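Local coordinates for ancillary protein 1 (Streptococcus pyogenes, PDB 2XI9) that serves as a pilus-presented adhesin whose internal thioester bond is required for efficient interaction with host cells, at residues A[119-122]-A[123-126]; A[179-183]-A[184-188]; A[196-199]-A[200-203]; A[239-242]-A[243-247]; A[284-287]-A[288-291]. All coordinates share one frame; numbering follows the deposited sequence.

From the N terminus, the five contacts follow one another in series; each is a local contact within one continuous run of chain, so none nests inside or crosses another. Contact 1 shapes the loop between strands 117-119 and 127-130. Contact 2 closes helix 180-183 and leads into strand 189-193; contacts 1 and 2 touch through a probable hydrogen bond of Thr179 N to Glu126 OE2, 3.0 Å long. Contact 3 folds the loop from strand 189-193 to helix 209-222. Contact 4 lies wholly inside helix 238-253, spanning about two and a half turns, and contact 5 ends helix 274-288. Contacts 4 and 5 have centres about 17 Å apart, and their helices pack side by side.

Contact 1. Residues A[119-122]-A[123-126]; sequences IVEP and YSVE
Ser124 OG donates to Glu121 O over 2.6 Å, a short bond that closes the bend around Pro122 and Tyr123. The hydroxyl approaches at a C=O...O angle of 144°, tilted 31° from the carbonyl plane. Its direction follows from the serine's chi1 of 64°, which turns OG back on the preceding residues. Ile119 CD1 lies 3.4 Å from Ser124 OG; Ile119 CD1 also packs on Val125 CG2 at 3.8 Å. The carboxyl end of Glu121 runs past the serine methylene, Glu121 CD being 3.7 Å from Ser124 CB. At the apex Tyr123 has positive phi and psi, and its ring lies obliquely against the proline, with Tyr123 CD2 3.7 Å from Pro122 CB. Tyr123 OH is bound to Tyr37 O. Beyond the bend, Ser124 and Val125 both pair with Tyr189, a classic beta bulge. Through this pairing, and through the side chains of Ile119, Pro122 and Val125 that touch strand 189-193, the loop runs beside that strand, while Tyr123 leans on Tyr32 of strand 26-33 and Ile119 on Leu321 of strand 321-329.

Contact 2. Residues A[179-183]-A[184-188]; sequences TPDFT and TGEVK
Thr184 grips Pro180 O with two hydrogen bonds. Its OG1 lies 2.7 Å from Pro180 O and its backbone N 2.8 Å from that same oxygen, the two donors arriving from opposite faces of the carbonyl plane. Rotation about the first side-chain bond, with chi1 of 59°, turns OG1 toward that oxygen. Further along, Val187 N binds Asp181 O at 2.9 Å, nearly straight at the hydrogen (169°) yet well above the carbonyl plane. Gly185 N donates to Phe182 O with a more bent geometry. These bonds finish the short helix 180-183; at its start Thr179 is the N-cap, with OG1 accepting from Phe182 N. Gly185 is the first residue to leave helical angles and has positive phi, a backbone conformation that glycine adopts readily.

Charge enters through Asp181 OD1 and Glu186 OE1, two acceptors 3.1 Å apart with carboxylate planes 44° from each other; such proximity would probably raise the pKa of one of them.

Weaker contacts to oxygen converge on Val187 O. It lies at the edge of the Phe182 ring, near its plane, and a CA-H...O contact links it to Phe182 CA at 3.5 Å.

Apolar packing is carried mainly by the Phe182 ring. The Lys188 and Phe182 side chains cross at about a right angle, with Lys188 CG 3.6 Å from Phe182 CD1 and oblique to the ring. Asp181 CB meets Val187 CG2 at 4.1 Å, and Val187 also touches Tyr308.

Contact 3. Residues A[196-199]-A[200-203]; sequences DLFK and YTVK
Asp196 meets Tyr200 through its carbonyl, Asp196 O lying 3.5 Å from Tyr200 CE2, obliquely to the ring. A water bridges Asp196 O, to which it donates, and Tyr200 OH, 2.8 Å away from it. Leu197 comes next. Its O accepts from Tyr200 N over 3.0 Å, an i to i+3 bond that fits the 3-10 turn starting at Phe198, and its CD2 packs 4.0 Å from Tyr200 CE2, the side chains passing at a slant. Phe198 O is held by two donors of Thr201. The hydroxyl OG1, 2.7 Å from Phe198 O, lies in the carbonyl plane, whereas Thr201 N at 3.1 Å sits above it, 51° out. Thr201 OG1 also lies over one face of the Phe198 ring. Lys199 closes the segment by running alongside the tyrosine in the same direction. With chi1 of 65°, CG sits between the lysine's backbone N and carbonyl carbon, and this carries it over the Tyr200 ring in a CH-pi contact, 3.7 Å from the ring centroid and 11° off the normal. A further bend at chi3 brings Lys199 NZ to Asp196 OD2 at 2.6 Å, a salt bridge in which NZ meets OD2 from above the carboxylate plane; Glu328 OE2 is a second acidic partner of the amine. Around the turn, Leu197 and Thr201 rest on Phe212 of helix 209-222, the Phe198 ring meets Phe212 edge-to-face, and Tyr200 packs on Phe300 and Ile302 of strand 299-303.

Contact 4. Residues A[239-242]-A[243-247]; sequences TQLR and AATQL
Thr245 binds Leu241 O through both its hydroxyl and its amide: Thr245 OG1 lies 2.7 Å from Leu241 O and Thr245 N 2.9 Å from it, on opposite faces of the carbonyl plane. Chi1 of -48° sets OG1 anti to the threonine's carbonyl carbon and beside its N, which aims it back down the helix at the acceptor. The hydroxyl approaches 40° out of the carbonyl plane, while the amide is tilted only 23° from it. OG1 also accepts from Tyr224 N, so this buried hydroxyl acts as donor and acceptor at once.

Three further i to i+4 bonds join the segments within helix 238-253: Ala243 N to Thr239 O, Ala244 N to Gln240 O and Gln246 N to Arg242 O, each 2.9 Å long. The small side chains pack close to the helix backbone, with Ala243 CB 3.6 Å from Thr239 O and Ala244 CB 3.5 Å from Gln240 O. Leu241 passes Thr245 at a slant, Leu241 CG 4.1 Å from Thr245 OG1, and touches Val279 of helix 274-288.

Farther out, the extended Arg242 chain carries its guanidinium to Tyr147, with a hydrogen bond from NH1 and a cation-pi contact, and Gln246 NE2 donates to Cys160 O; that cysteine probably supplies the sulfur of the thioester. The buried polar ends of Arg242, Thr245 and Gln246 are thus paired individually with strands and loops, so the helix is tied to the thioester domain core by directed hydrogen bonds as well as by apolar packing.

Contact 5. Residues A[284-287]-A[288-291]; sequences VEYA and QDSN
Gln288 lies alongside Val284, pointing the same way, and its atoms can be taken in turn. CB is 3.4 Å from Val284 O; CG comes still closer, 3.2 Å from that same carbonyl oxygen. The extended chain keeps beside Val284 O, with CD also reaching Val284 CG1 at 3.9 Å and OE1 sitting 3.8 Å from that methyl, while NE2 makes a weak hydrogen bond to Tyr251 OH. Chi1 of -69°, with CG anti to the glutamine's carbonyl carbon, points the chain back along the helix. The backbone N of Gln288 donates to Val284 O at 2.8 Å, an i to i+4 bond of helix 274-288.

One residue on, Asp289 N donates to Tyr286 O in a bond 2.9 Å long and 59° out of the carbonyl plane. The aspartate then starts an Asx turn: its OD1 accepts from Asn291 N over 2.9 Å, reached from above the carboxylate plane. The first side-chain torsion of Asp289 sets the carboxylate beside the end of the helix. Asp289 OD2 approaches Tyr286 CD1 to 3.9 Å, the carboxylate and ring planes 70° apart.

The acid is also held by Lys218 of helix 209-222, whose NZ forms a salt bridge with Asp289 OD1, donates to Tyr286 O, Ala287 O and Asn291 O, and makes a cation-pi contact with the Tyr286 ring. Val284 and Ala287 pack on helix 238-253 through Tyr251 and Phe252 respectively.

Contact 1. Residues A[119-122]-A[123-126]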
loop_
_atom_site.group_PDB
_atom_site.type_symbol
_atom_site.label_atom_id
_atom_site.label_comp_id
_atom_site.label_asym_id
_atom_site.label_seq_id
_atom_site.Cartn_x
_atom_site.Cartn_y
_atom_site.Cartn_z
ATOM N N ILE A 119 -4.345 -6.472 9.023
ATOM C CA ILE A 119 -5.597 -7.065 9.489
ATOM C C ILE A 119 -5.410 -8.564 9.662
ATOM O O ILE A 119 -4.531 -9.173 9.034
ATOM C CB ILE A 119 -6.776 -6.804 8.563
ATOM C CG1 ILE A 119 -6.471 -7.293 7.124
ATOM C CG2 ILE A 119 -7.128 -5.295 8.603
ATOM C CD1 ILE A 119 -7.667 -7.213 6.223
ATOM N N VAL A 120 -6.263 -9.141 10.498
ATOM C CA VAL A 120 -6.108 -10.531 10.887
ATOM C C VAL A 120 -6.510 -11.479 9.772
ATOM O O VAL A 120 -5.858 -12.517 9.582
ATOM C CB VAL A 120 -6.916 -10.806 12.183
ATOM C CG1 VAL A 120 -7.190 -12.292 12.378
ATOM C CG2 VAL A 120 -6.155 -10.193 13.356
ATOM N N GLU A 121 -7.565 -11.119 9.031
ATOM C CA GLU A 121 -8.011 -11.910 7.887
ATOM C C GLU A 121 -7.474 -11.250 6.620
ATOM O O GLU A 121 -7.994 -10.238 6.181
ATOM C CB GLU A 121 -9.529 -12.027 7.817
ATOM C CG GLU A 121 -9.950 -13.067 6.789
ATOM C CD GLU A 121 -11.433 -13.069 6.490
ATOM O OE1 GLU A 121 -12.222 -12.507 7.288
ATOM O OE2 GLU A 121 -11.817 -13.652 5.446
ATOM N N PRO A 122 -6.422 -11.831 6.035
ATOM C CA PRO A 122 -5.820 -11.193 4.889
ATOM C C PRO A 122 -6.718 -11.297 3.637
ATOM O O PRO A 122 -7.579 -12.177 3.562
ATOM C CB PRO A 122 -4.494 -11.950 4.727
ATOM C CG PRO A 122 -4.682 -13.209 5.314
ATOM C CD PRO A 122 -5.777 -13.116 6.347
ATOM N N TYR A 123 -6.520 -10.388 2.683
ATOM C CA TYR A 123 -7.237 -10.403 1.412
ATOM C C TYR A 123 -8.740 -10.489 1.629
ATOM O O TYR A 123 -9.374 -11.381 1.122
ATOM C CB TYR A 123 -6.745 -11.565 0.539
ATOM C CG TYR A 123 -5.248 -11.607 0.485
ATOM C CD1 TYR A 123 -4.529 -10.581 -0.116
ATOM C CD2 TYR A 123 -4.539 -12.627 1.099
ATOM C CE1 TYR A 123 -3.152 -10.576 -0.117
ATOM C CE2 TYR A 123 -3.150 -12.630 1.095
ATOM C CZ TYR A 123 -2.474 -11.614 0.478
ATOM O OH TYR A 123 -1.108 -11.629 0.485
ATOM N N SER A 124 -9.280 -9.594 2.448
ATOM C CA SER A 124 -10.673 -9.666 2.857
ATOM C C SER A 124 -11.416 -8.330 2.739
ATOM O O SER A 124 -12.592 -8.277 3.076
ATOM C CB SER A 124 -10.766 -10.192 4.306
ATOM O OG SER A 124 -10.144 -9.263 5.189
ATOM N N VAL A 125 -10.732 -7.285 2.281
ATOM C CA VAL A 125 -11.286 -5.939 2.148
ATOM C C VAL A 125 -11.585 -5.653 0.675
ATOM O O VAL A 125 -10.828 -6.067 -0.206
ATOM C CB VAL A 125 -10.290 -4.882 2.677
ATOM C CG1 VAL A 125 -10.762 -3.452 2.343
ATOM C CG2 VAL A 125 -10.078 -5.052 4.143
ATOM N N GLU A 126 -12.660 -4.922 0.415
ATOM C CA GLU A 126 -13.020 -4.518 -0.952
ATOM C C GLU A 126 -12.498 -3.141 -1.343
ATOM O O GLU A 126 -12.530 -2.200 -0.557
ATOM C CB GLU A 126 -14.536 -4.565 -1.149
ATOM C CG GLU A 126 -14.950 -4.134 -2.547
ATOM C CD GLU A 126 -16.405 -4.370 -2.829
ATOM O OE1 GLU A 126 -17.203 -4.461 -1.873
ATOM O OE2 GLU A 126 -16.746 -4.464 -4.020
#

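Contact 2. Residues A[179-183]-A[184-188]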
loop_
_atom_site.group_PDB
_atom_site.type_symbol
_atom_site.label_atom_id
_atom_site.label_comp_id
_atom_site.label_asym_id
_atom_site.label_seq_id
_atom_site.Cartn_x
_atom_site.Cartn_y
_atom_site.Cartn_z
ATOM N N THR A 179 -18.702 -5.843 -5.754
ATOM C CA THR A 179 -18.511 -6.274 -7.139
ATOM C C THR A 179 -18.398 -7.803 -7.179
ATOM O O THR A 179 -18.061 -8.435 -6.174
ATOM C CB THR A 179 -17.256 -5.666 -7.754
ATOM O OG1 THR A 179 -16.118 -6.268 -7.135
ATOM C CG2 THR A 179 -17.213 -4.110 -7.579
ATOM N N PRO A 180 -18.654 -8.404 -8.351
ATOM C CA PRO A 180 -18.458 -9.853 -8.470
ATOM C C PRO A 180 -16.987 -10.274 -8.277
ATOM O O PRO A 180 -16.710 -11.340 -7.725
ATOM C CB PRO A 180 -18.952 -10.186 -9.888
ATOM C CG PRO A 180 -19.203 -8.895 -10.583
ATOM C CD PRO A 180 -19.199 -7.787 -9.574
ATOM N N ASP A 181 -16.054 -9.432 -8.690
ATOM C CA ASP A 181 -14.634 -9.726 -8.476
ATOM C C ASP A 181 -14.307 -9.870 -6.974
ATOM O O ASP A 181 -13.492 -10.716 -6.580
ATOM C CB ASP A 181 -13.764 -8.663 -9.123
ATOM C CG ASP A 181 -13.741 -8.758 -10.669
ATOM O OD1 ASP A 181 -13.693 -9.879 -11.234
ATOM O OD2 ASP A 181 -13.769 -7.686 -11.313
ATOM N N PHE A 182 -14.953 -9.069 -6.129
ATOM C CA PHE A 182 -14.727 -9.207 -4.684
ATOM C C PHE A 182 -15.438 -10.428 -4.149
ATOM O O PHE A 182 -14.823 -11.262 -3.487
ATOM C CB PHE A 182 -15.169 -7.957 -3.925
ATOM C CG PHE A 182 -15.049 -8.087 -2.427
ATOM C CD1 PHE A 182 -13.804 -8.044 -1.817
ATOM C CD2 PHE A 182 -16.185 -8.249 -1.631
ATOM C CE1 PHE A 182 -13.675 -8.173 -0.436
ATOM C CE2 PHE A 182 -16.073 -8.371 -0.248
ATOM C CZ PHE A 182 -14.811 -8.333 0.351
ATOM N N THR A 183 -16.720 -10.562 -4.492
ATOM C CA THR A 183 -17.553 -11.654 -3.998
ATOM C C THR A 183 -17.057 -13.043 -4.391
ATOM O O THR A 183 -17.075 -13.954 -3.577
ATOM C CB THR A 183 -19.006 -11.503 -4.462
ATOM O OG1 THR A 183 -19.493 -10.212 -4.059
ATOM C CG2 THR A 183 -19.857 -12.584 -3.842
ATOM N N THR A 184 -16.588 -13.195 -5.627
ATOM C CA THR A 184 -16.038 -14.475 -6.078
ATOM C C THR A 184 -14.626 -14.712 -5.508
ATOM O O THR A 184 -14.066 -15.806 -5.647
ATOM C CB THR A 184 -15.962 -14.532 -7.613
ATOM O OG1 THR A 184 -15.134 -13.467 -8.073
ATOM C CG2 THR A 184 -17.332 -14.397 -8.236
ATOM N N GLY A 185 -14.062 -13.690 -4.879
ATOM C CA GLY A 185 -12.731 -13.778 -4.284
ATOM C C GLY A 185 -11.588 -13.531 -5.263
ATOM O O GLY A 185 -10.420 -13.657 -4.903
ATOM N N GLU A 186 -11.929 -13.139 -6.486
ATOM C CA GLU A 186 -10.944 -12.896 -7.547
ATOM C C GLU A 186 -10.064 -11.683 -7.264
ATOM O O GLU A 186 -8.841 -11.682 -7.553
ATOM C CB GLU A 186 -11.668 -12.792 -8.915
ATOM C CG GLU A 186 -12.246 -14.140 -9.409
ATOM C CD GLU A 186 -13.315 -14.023 -10.532
ATOM O OE1 GLU A 186 -13.874 -12.920 -10.758
ATOM O OE2 GLU A 186 -13.613 -15.047 -11.191
ATOM N N VAL A 187 -10.641 -10.622 -6.686
ATOM C CA VAL A 187 -9.831 -9.471 -6.277
ATOM C C VAL A 187 -10.265 -8.947 -4.896
ATOM O O VAL A 187 -11.348 -8.386 -4.775
ATOM C CB VAL A 187 -9.967 -8.321 -7.266
ATOM C CG1 VAL A 187 -9.050 -7.184 -6.892
ATOM C CG2 VAL A 187 -9.713 -8.816 -8.745
ATOM N N LYS A 188 -9.418 -9.177 -3.886
ATOM C CA LYS A 188 -9.658 -8.744 -2.508
ATOM C C LYS A 188 -8.325 -8.228 -1.968
ATOM O O LYS A 188 -7.280 -8.624 -2.503
ATOM C CB LYS A 188 -10.113 -9.906 -1.659
ATOM C CG LYS A 188 -11.317 -10.663 -2.150
ATOM C CD LYS A 188 -11.724 -11.751 -1.207
ATOM C CE LYS A 188 -10.757 -12.939 -1.227
ATOM N NZ LYS A 188 -11.173 -13.973 -0.249
HETATM O O HOH W 1 -14.421 -14.369 -1.349
#

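Contact 3. Residues A[196-199]-A[200-203]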
loop_
_atom_site.group_PDB
_atom_site.type_symbol
_atom_site.label_atom_id
_atom_site.label_comp_id
_atom_site.label_asym_id
_atom_site.label_seq_id
_atom_site.Cartn_x
_atom_site.Cartn_y
_atom_site.Cartn_z
ATOM N N ASP A 196 6.767 0.756 5.326
ATOM C CA ASP A 196 7.493 -0.291 4.603
ATOM C C ASP A 196 6.848 -0.513 3.240
ATOM O O ASP A 196 6.514 -1.647 2.865
ATOM C CB ASP A 196 7.485 -1.585 5.429
ATOM C CG ASP A 196 8.458 -2.644 4.916
ATOM O OD1 ASP A 196 9.517 -2.276 4.336
ATOM O OD2 ASP A 196 8.137 -3.862 5.128
ATOM N N LEU A 197 6.658 0.584 2.529
ATOM C CA LEU A 197 5.892 0.631 1.300
ATOM C C LEU A 197 6.786 0.552 0.037
ATOM O O LEU A 197 6.297 0.339 -1.070
ATOM C CB LEU A 197 5.076 1.909 1.238
ATOM C CG LEU A 197 3.942 2.093 2.268
ATOM C CD1 LEU A 197 3.122 3.306 1.928
ATOM C CD2 LEU A 197 3.091 0.789 2.263
ATOM N N PHE A 198 8.070 0.804 0.205
ATOM C CA PHE A 198 8.981 0.872 -0.929
ATOM C C PHE A 198 8.931 -0.402 -1.757
ATOM O O PHE A 198 8.992 -0.349 -2.991
ATOM C CB PHE A 198 10.411 1.080 -0.439
ATOM C CG PHE A 198 11.346 1.537 -1.500
ATOM C CD1 PHE A 198 12.154 0.645 -2.175
ATOM C CD2 PHE A 198 11.397 2.884 -1.831
ATOM C CE1 PHE A 198 13.051 1.103 -3.160
ATOM C CE2 PHE A 198 12.264 3.342 -2.821
ATOM C CZ PHE A 198 13.094 2.457 -3.468
ATOM N N LYS A 199 8.822 -1.538 -1.066
ATOM C CA LYS A 199 8.774 -2.853 -1.694
ATOM C C LYS A 199 7.627 -3.022 -2.692
ATOM O O LYS A 199 7.725 -3.912 -3.540
ATOM C CB LYS A 199 8.697 -3.970 -0.654
ATOM C CG LYS A 199 7.413 -3.968 0.163
ATOM C CD LYS A 199 7.396 -5.039 1.216
ATOM C CE LYS A 199 8.512 -4.914 2.187
ATOM N NZ LYS A 199 8.279 -5.765 3.395
ATOM N N TYR A 200 6.571 -2.196 -2.599
ATOM C CA TYR A 200 5.436 -2.310 -3.517
ATOM C C TYR A 200 5.593 -1.553 -4.835
ATOM O O TYR A 200 4.737 -1.672 -5.712
ATOM C CB TYR A 200 4.130 -1.934 -2.831
ATOM C CG TYR A 200 3.923 -2.709 -1.569
ATOM C CD1 TYR A 200 3.604 -4.047 -1.611
ATOM C CD2 TYR A 200 4.099 -2.113 -0.320
ATOM C CE1 TYR A 200 3.455 -4.790 -0.454
ATOM C CE2 TYR A 200 3.949 -2.837 0.850
ATOM C CZ TYR A 200 3.620 -4.183 0.777
ATOM O OH TYR A 200 3.485 -4.913 1.930
ATOM N N THR A 201 6.657 -0.751 -4.959
ATOM C CA THR A 201 6.869 0.096 -6.135
ATOM C C THR A 201 7.500 -0.666 -7.268
ATOM O O THR A 201 8.252 -1.608 -7.054
ATOM C CB THR A 201 7.768 1.301 -5.849
ATOM O OG1 THR A 201 9.067 0.850 -5.429
ATOM C CG2 THR A 201 7.115 2.185 -4.790
ATOM N N VAL A 202 7.231 -0.209 -8.484
ATOM C CA VAL A 202 7.784 -0.831 -9.698
ATOM C C VAL A 202 8.941 -0.031 -10.295
ATOM O O VAL A 202 9.911 -0.625 -10.737
ATOM C CB VAL A 202 6.651 -0.983 -10.736
ATOM C CG1 VAL A 202 7.176 -1.367 -12.068
ATOM C CG2 VAL A 202 5.633 -2.026 -10.243
ATOM N N LYS A 203 8.827 1.304 -10.347
ATOM C CA LYS A 203 9.955 2.144 -10.810
ATOM C C LYS A 203 10.080 3.357 -9.892
ATOM O O LYS A 203 9.764 4.463 -10.297
ATOM C CB LYS A 203 9.748 2.567 -12.269
ATOM C CG LYS A 203 10.995 3.121 -12.973
ATOM C CD LYS A 203 10.611 3.727 -14.340
ATOM C CE LYS A 203 11.845 4.308 -15.088
ATOM N NZ LYS A 203 12.795 3.223 -15.437
HETATM O O HOH W 2 4.585 -3.815 4.238
#

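Contact 4. Residues A[239-242]-A[243-247]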
loop_
_atom_site.group_PDB
_atom_site.type_symbol
_atom_site.label_atom_id
_atom_site.label_comp_id
_atom_site.label_asym_id
_atom_site.label_seq_id
_atom_site.Cartn_x
_atom_site.Cartn_y
_atom_site.Cartn_z
ATOM N N THR A 239 -12.042 17.065 -8.795
ATOM C CA THR A 239 -11.513 16.025 -9.662
ATOM C C THR A 239 -10.092 16.367 -10.118
ATOM O O THR A 239 -9.252 15.487 -10.189
ATOM C CB THR A 239 -12.449 15.755 -10.843
ATOM O OG1 THR A 239 -13.672 15.186 -10.334
ATOM C CG2 THR A 239 -11.826 14.777 -11.842
ATOM N N GLN A 240 -9.844 17.638 -10.414
ATOM C CA GLN A 240 -8.519 18.082 -10.840
ATOM C C GLN A 240 -7.484 17.880 -9.699
ATOM O O GLN A 240 -6.375 17.393 -9.954
ATOM C CB GLN A 240 -8.555 19.509 -11.370
ATOM C CG GLN A 240 -9.243 19.606 -12.746
ATOM C CD GLN A 240 -9.535 20.989 -13.221
ATOM O OE1 GLN A 240 -9.576 21.945 -12.443
ATOM N NE2 GLN A 240 -9.765 21.115 -14.538
ATOM N N LEU A 241 -7.833 18.238 -8.455
ATOM C CA LEU A 241 -6.905 17.985 -7.363
ATOM C C LEU A 241 -6.688 16.488 -7.166
ATOM O O LEU A 241 -5.547 16.049 -6.921
ATOM C CB LEU A 241 -7.295 18.689 -6.056
ATOM C CG LEU A 241 -6.295 18.610 -4.910
ATOM C CD1 LEU A 241 -5.010 19.348 -5.276
ATOM C CD2 LEU A 241 -6.925 19.188 -3.556
ATOM N N ARG A 242 -7.753 15.698 -7.293
ATOM C CA ARG A 242 -7.630 14.246 -7.205
ATOM C C ARG A 242 -6.629 13.707 -8.252
ATOM O O ARG A 242 -5.764 12.907 -7.946
ATOM C CB ARG A 242 -9.011 13.593 -7.351
ATOM C CG ARG A 242 -9.064 12.110 -6.967
ATOM C CD ARG A 242 -10.495 11.660 -6.842
ATOM N NE ARG A 242 -10.586 10.281 -6.343
ATOM C CZ ARG A 242 -11.650 9.754 -5.774
ATOM N NH1 ARG A 242 -12.763 10.466 -5.610
ATOM N NH2 ARG A 242 -11.597 8.482 -5.393
ATOM N N ALA A 243 -6.778 14.138 -9.495
ATOM C CA ALA A 243 -5.879 13.734 -10.549
ATOM C C ALA A 243 -4.436 14.170 -10.288
ATOM O O ALA A 243 -3.522 13.382 -10.477
ATOM C CB ALA A 243 -6.334 14.250 -11.868
ATOM N N ALA A 244 -4.250 15.415 -9.861
ATOM C CA ALA A 244 -2.925 15.941 -9.585
ATOM C C ALA A 244 -2.282 15.090 -8.505
ATOM O O ALA A 244 -1.098 14.812 -8.588
ATOM C CB ALA A 244 -3.013 17.428 -9.169
ATOM N N THR A 245 -3.074 14.697 -7.479
ATOM C CA THR A 245 -2.618 13.839 -6.376
ATOM C C THR A 245 -2.193 12.478 -6.932
ATOM O O THR A 245 -1.138 11.949 -6.555
ATOM C CB THR A 245 -3.715 13.701 -5.202
ATOM O OG1 THR A 245 -4.221 15.018 -4.833
ATOM C CG2 THR A 245 -3.149 13.035 -3.971
ATOM N N GLN A 246 -2.999 11.910 -7.825
ATOM C CA GLN A 246 -2.683 10.607 -8.388
ATOM C C GLN A 246 -1.361 10.664 -9.165
ATOM O O GLN A 246 -0.532 9.760 -9.076
ATOM C CB GLN A 246 -3.815 10.138 -9.315
ATOM C CG GLN A 246 -3.584 8.750 -9.976
ATOM C CD GLN A 246 -3.470 7.615 -8.987
ATOM O OE1 GLN A 246 -4.476 7.046 -8.587
ATOM N NE2 GLN A 246 -2.241 7.235 -8.641
ATOM N N LEU A 247 -1.200 11.706 -9.959
ATOM C CA LEU A 247 0.022 11.847 -10.781
ATOM C C LEU A 247 1.251 12.092 -9.883
ATOM O O LEU A 247 2.305 11.613 -10.169
ATOM C CB LEU A 247 -0.160 12.961 -11.817
ATOM C CG LEU A 247 1.039 13.243 -12.732
ATOM C CD1 LEU A 247 1.352 11.979 -13.522
ATOM C CD2 LEU A 247 0.783 14.488 -13.652
#

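Contact 5. Residues A[284-287]-A[288-291]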
loop_
_atom_site.group_PDB
_atom_site.type_symbol
_atom_site.label_atom_id
_atom_site.label_comp_id
_atom_site.label_asym_id
_atom_site.label_seq_id
_atom_site.Cartn_x
_atom_site.Cartn_y
_atom_site.Cartn_z
ATOM N N VAL A 284 4.491 17.636 -5.604
ATOM C CA VAL A 284 5.741 16.946 -5.643
ATOM C C VAL A 284 6.850 17.751 -4.960
ATOM O O VAL A 284 7.686 17.183 -4.216
ATOM C CB VAL A 284 6.045 16.602 -7.126
ATOM C CG1 VAL A 284 7.497 16.245 -7.312
ATOM C CG2 VAL A 284 5.109 15.452 -7.561
ATOM N N GLU A 285 6.873 19.049 -5.208
ATOM C CA GLU A 285 7.928 19.917 -4.676
ATOM C C GLU A 285 7.806 20.067 -3.150
ATOM O O GLU A 285 8.784 20.031 -2.449
ATOM C CB GLU A 285 7.919 21.292 -5.374
ATOM C CG GLU A 285 8.411 21.240 -6.842
ATOM C CD GLU A 285 8.258 22.589 -7.573
ATOM O OE1 GLU A 285 7.980 23.628 -6.909
ATOM O OE2 GLU A 285 8.447 22.618 -8.825
ATOM N N TYR A 286 6.578 20.128 -2.640
ATOM C CA TYR A 286 6.351 20.106 -1.219
ATOM C C TYR A 286 6.881 18.795 -0.654
ATOM O O TYR A 286 7.698 18.773 0.266
ATOM C CB TYR A 286 4.843 20.288 -0.879
ATOM C CG TYR A 286 4.569 19.981 0.570
ATOM C CD1 TYR A 286 5.093 20.764 1.578
ATOM C CD2 TYR A 286 3.840 18.875 0.930
ATOM C CE1 TYR A 286 4.863 20.455 2.937
ATOM C CE2 TYR A 286 3.612 18.552 2.284
ATOM C CZ TYR A 286 4.108 19.348 3.265
ATOM O OH TYR A 286 3.878 19.011 4.594
ATOM N N ALA A 287 6.432 17.690 -1.219
ATOM C CA ALA A 287 6.860 16.382 -0.751
ATOM C C ALA A 287 8.374 16.239 -0.693
ATOM O O ALA A 287 8.956 15.777 0.321
ATOM C CB ALA A 287 6.203 15.277 -1.646
ATOM N N GLN A 288 9.028 16.686 -1.758
ATOM C CA GLN A 288 10.490 16.667 -1.798
ATOM C C GLN A 288 11.213 17.603 -0.837
ATOM O O GLN A 288 12.434 17.452 -0.620
ATOM C CB GLN A 288 10.953 16.977 -3.233
ATOM C CG GLN A 288 10.634 15.879 -4.183
ATOM C CD GLN A 288 10.992 16.227 -5.641
ATOM O OE1 GLN A 288 10.927 17.392 -6.077
ATOM N NE2 GLN A 288 11.426 15.219 -6.370
ATOM N N ASP A 289 10.520 18.591 -0.268
ATOM C CA ASP A 289 11.224 19.533 0.603
ATOM C C ASP A 289 11.591 18.854 1.937
ATOM O O ASP A 289 11.117 17.763 2.213
ATOM C CB ASP A 289 10.454 20.843 0.739
ATOM C CG ASP A 289 9.439 20.870 1.875
ATOM O OD1 ASP A 289 9.362 19.941 2.736
ATOM O OD2 ASP A 289 8.779 21.942 1.944
ATOM N N SER A 290 12.437 19.487 2.719
ATOM C CA SER A 290 13.057 18.824 3.896
ATOM C C SER A 290 12.127 18.604 5.115
ATOM O O SER A 290 12.468 17.846 6.030
ATOM C CB SER A 290 14.249 19.594 4.344
ATOM O OG SER A 290 15.175 19.699 3.292
ATOM N N ASN A 291 10.955 19.234 5.091
ATOM C CA ASN A 291 10.078 19.204 6.251
ATOM C C ASN A 291 9.436 17.828 6.417
ATOM O O ASN A 291 9.175 17.135 5.435
ATOM C CB ASN A 291 9.048 20.337 6.184
ATOM C CG ASN A 291 9.710 21.676 6.228
ATOM O OD1 ASN A 291 10.547 21.926 7.100
ATOM N ND2 ASN A 291 9.399 22.540 5.249
#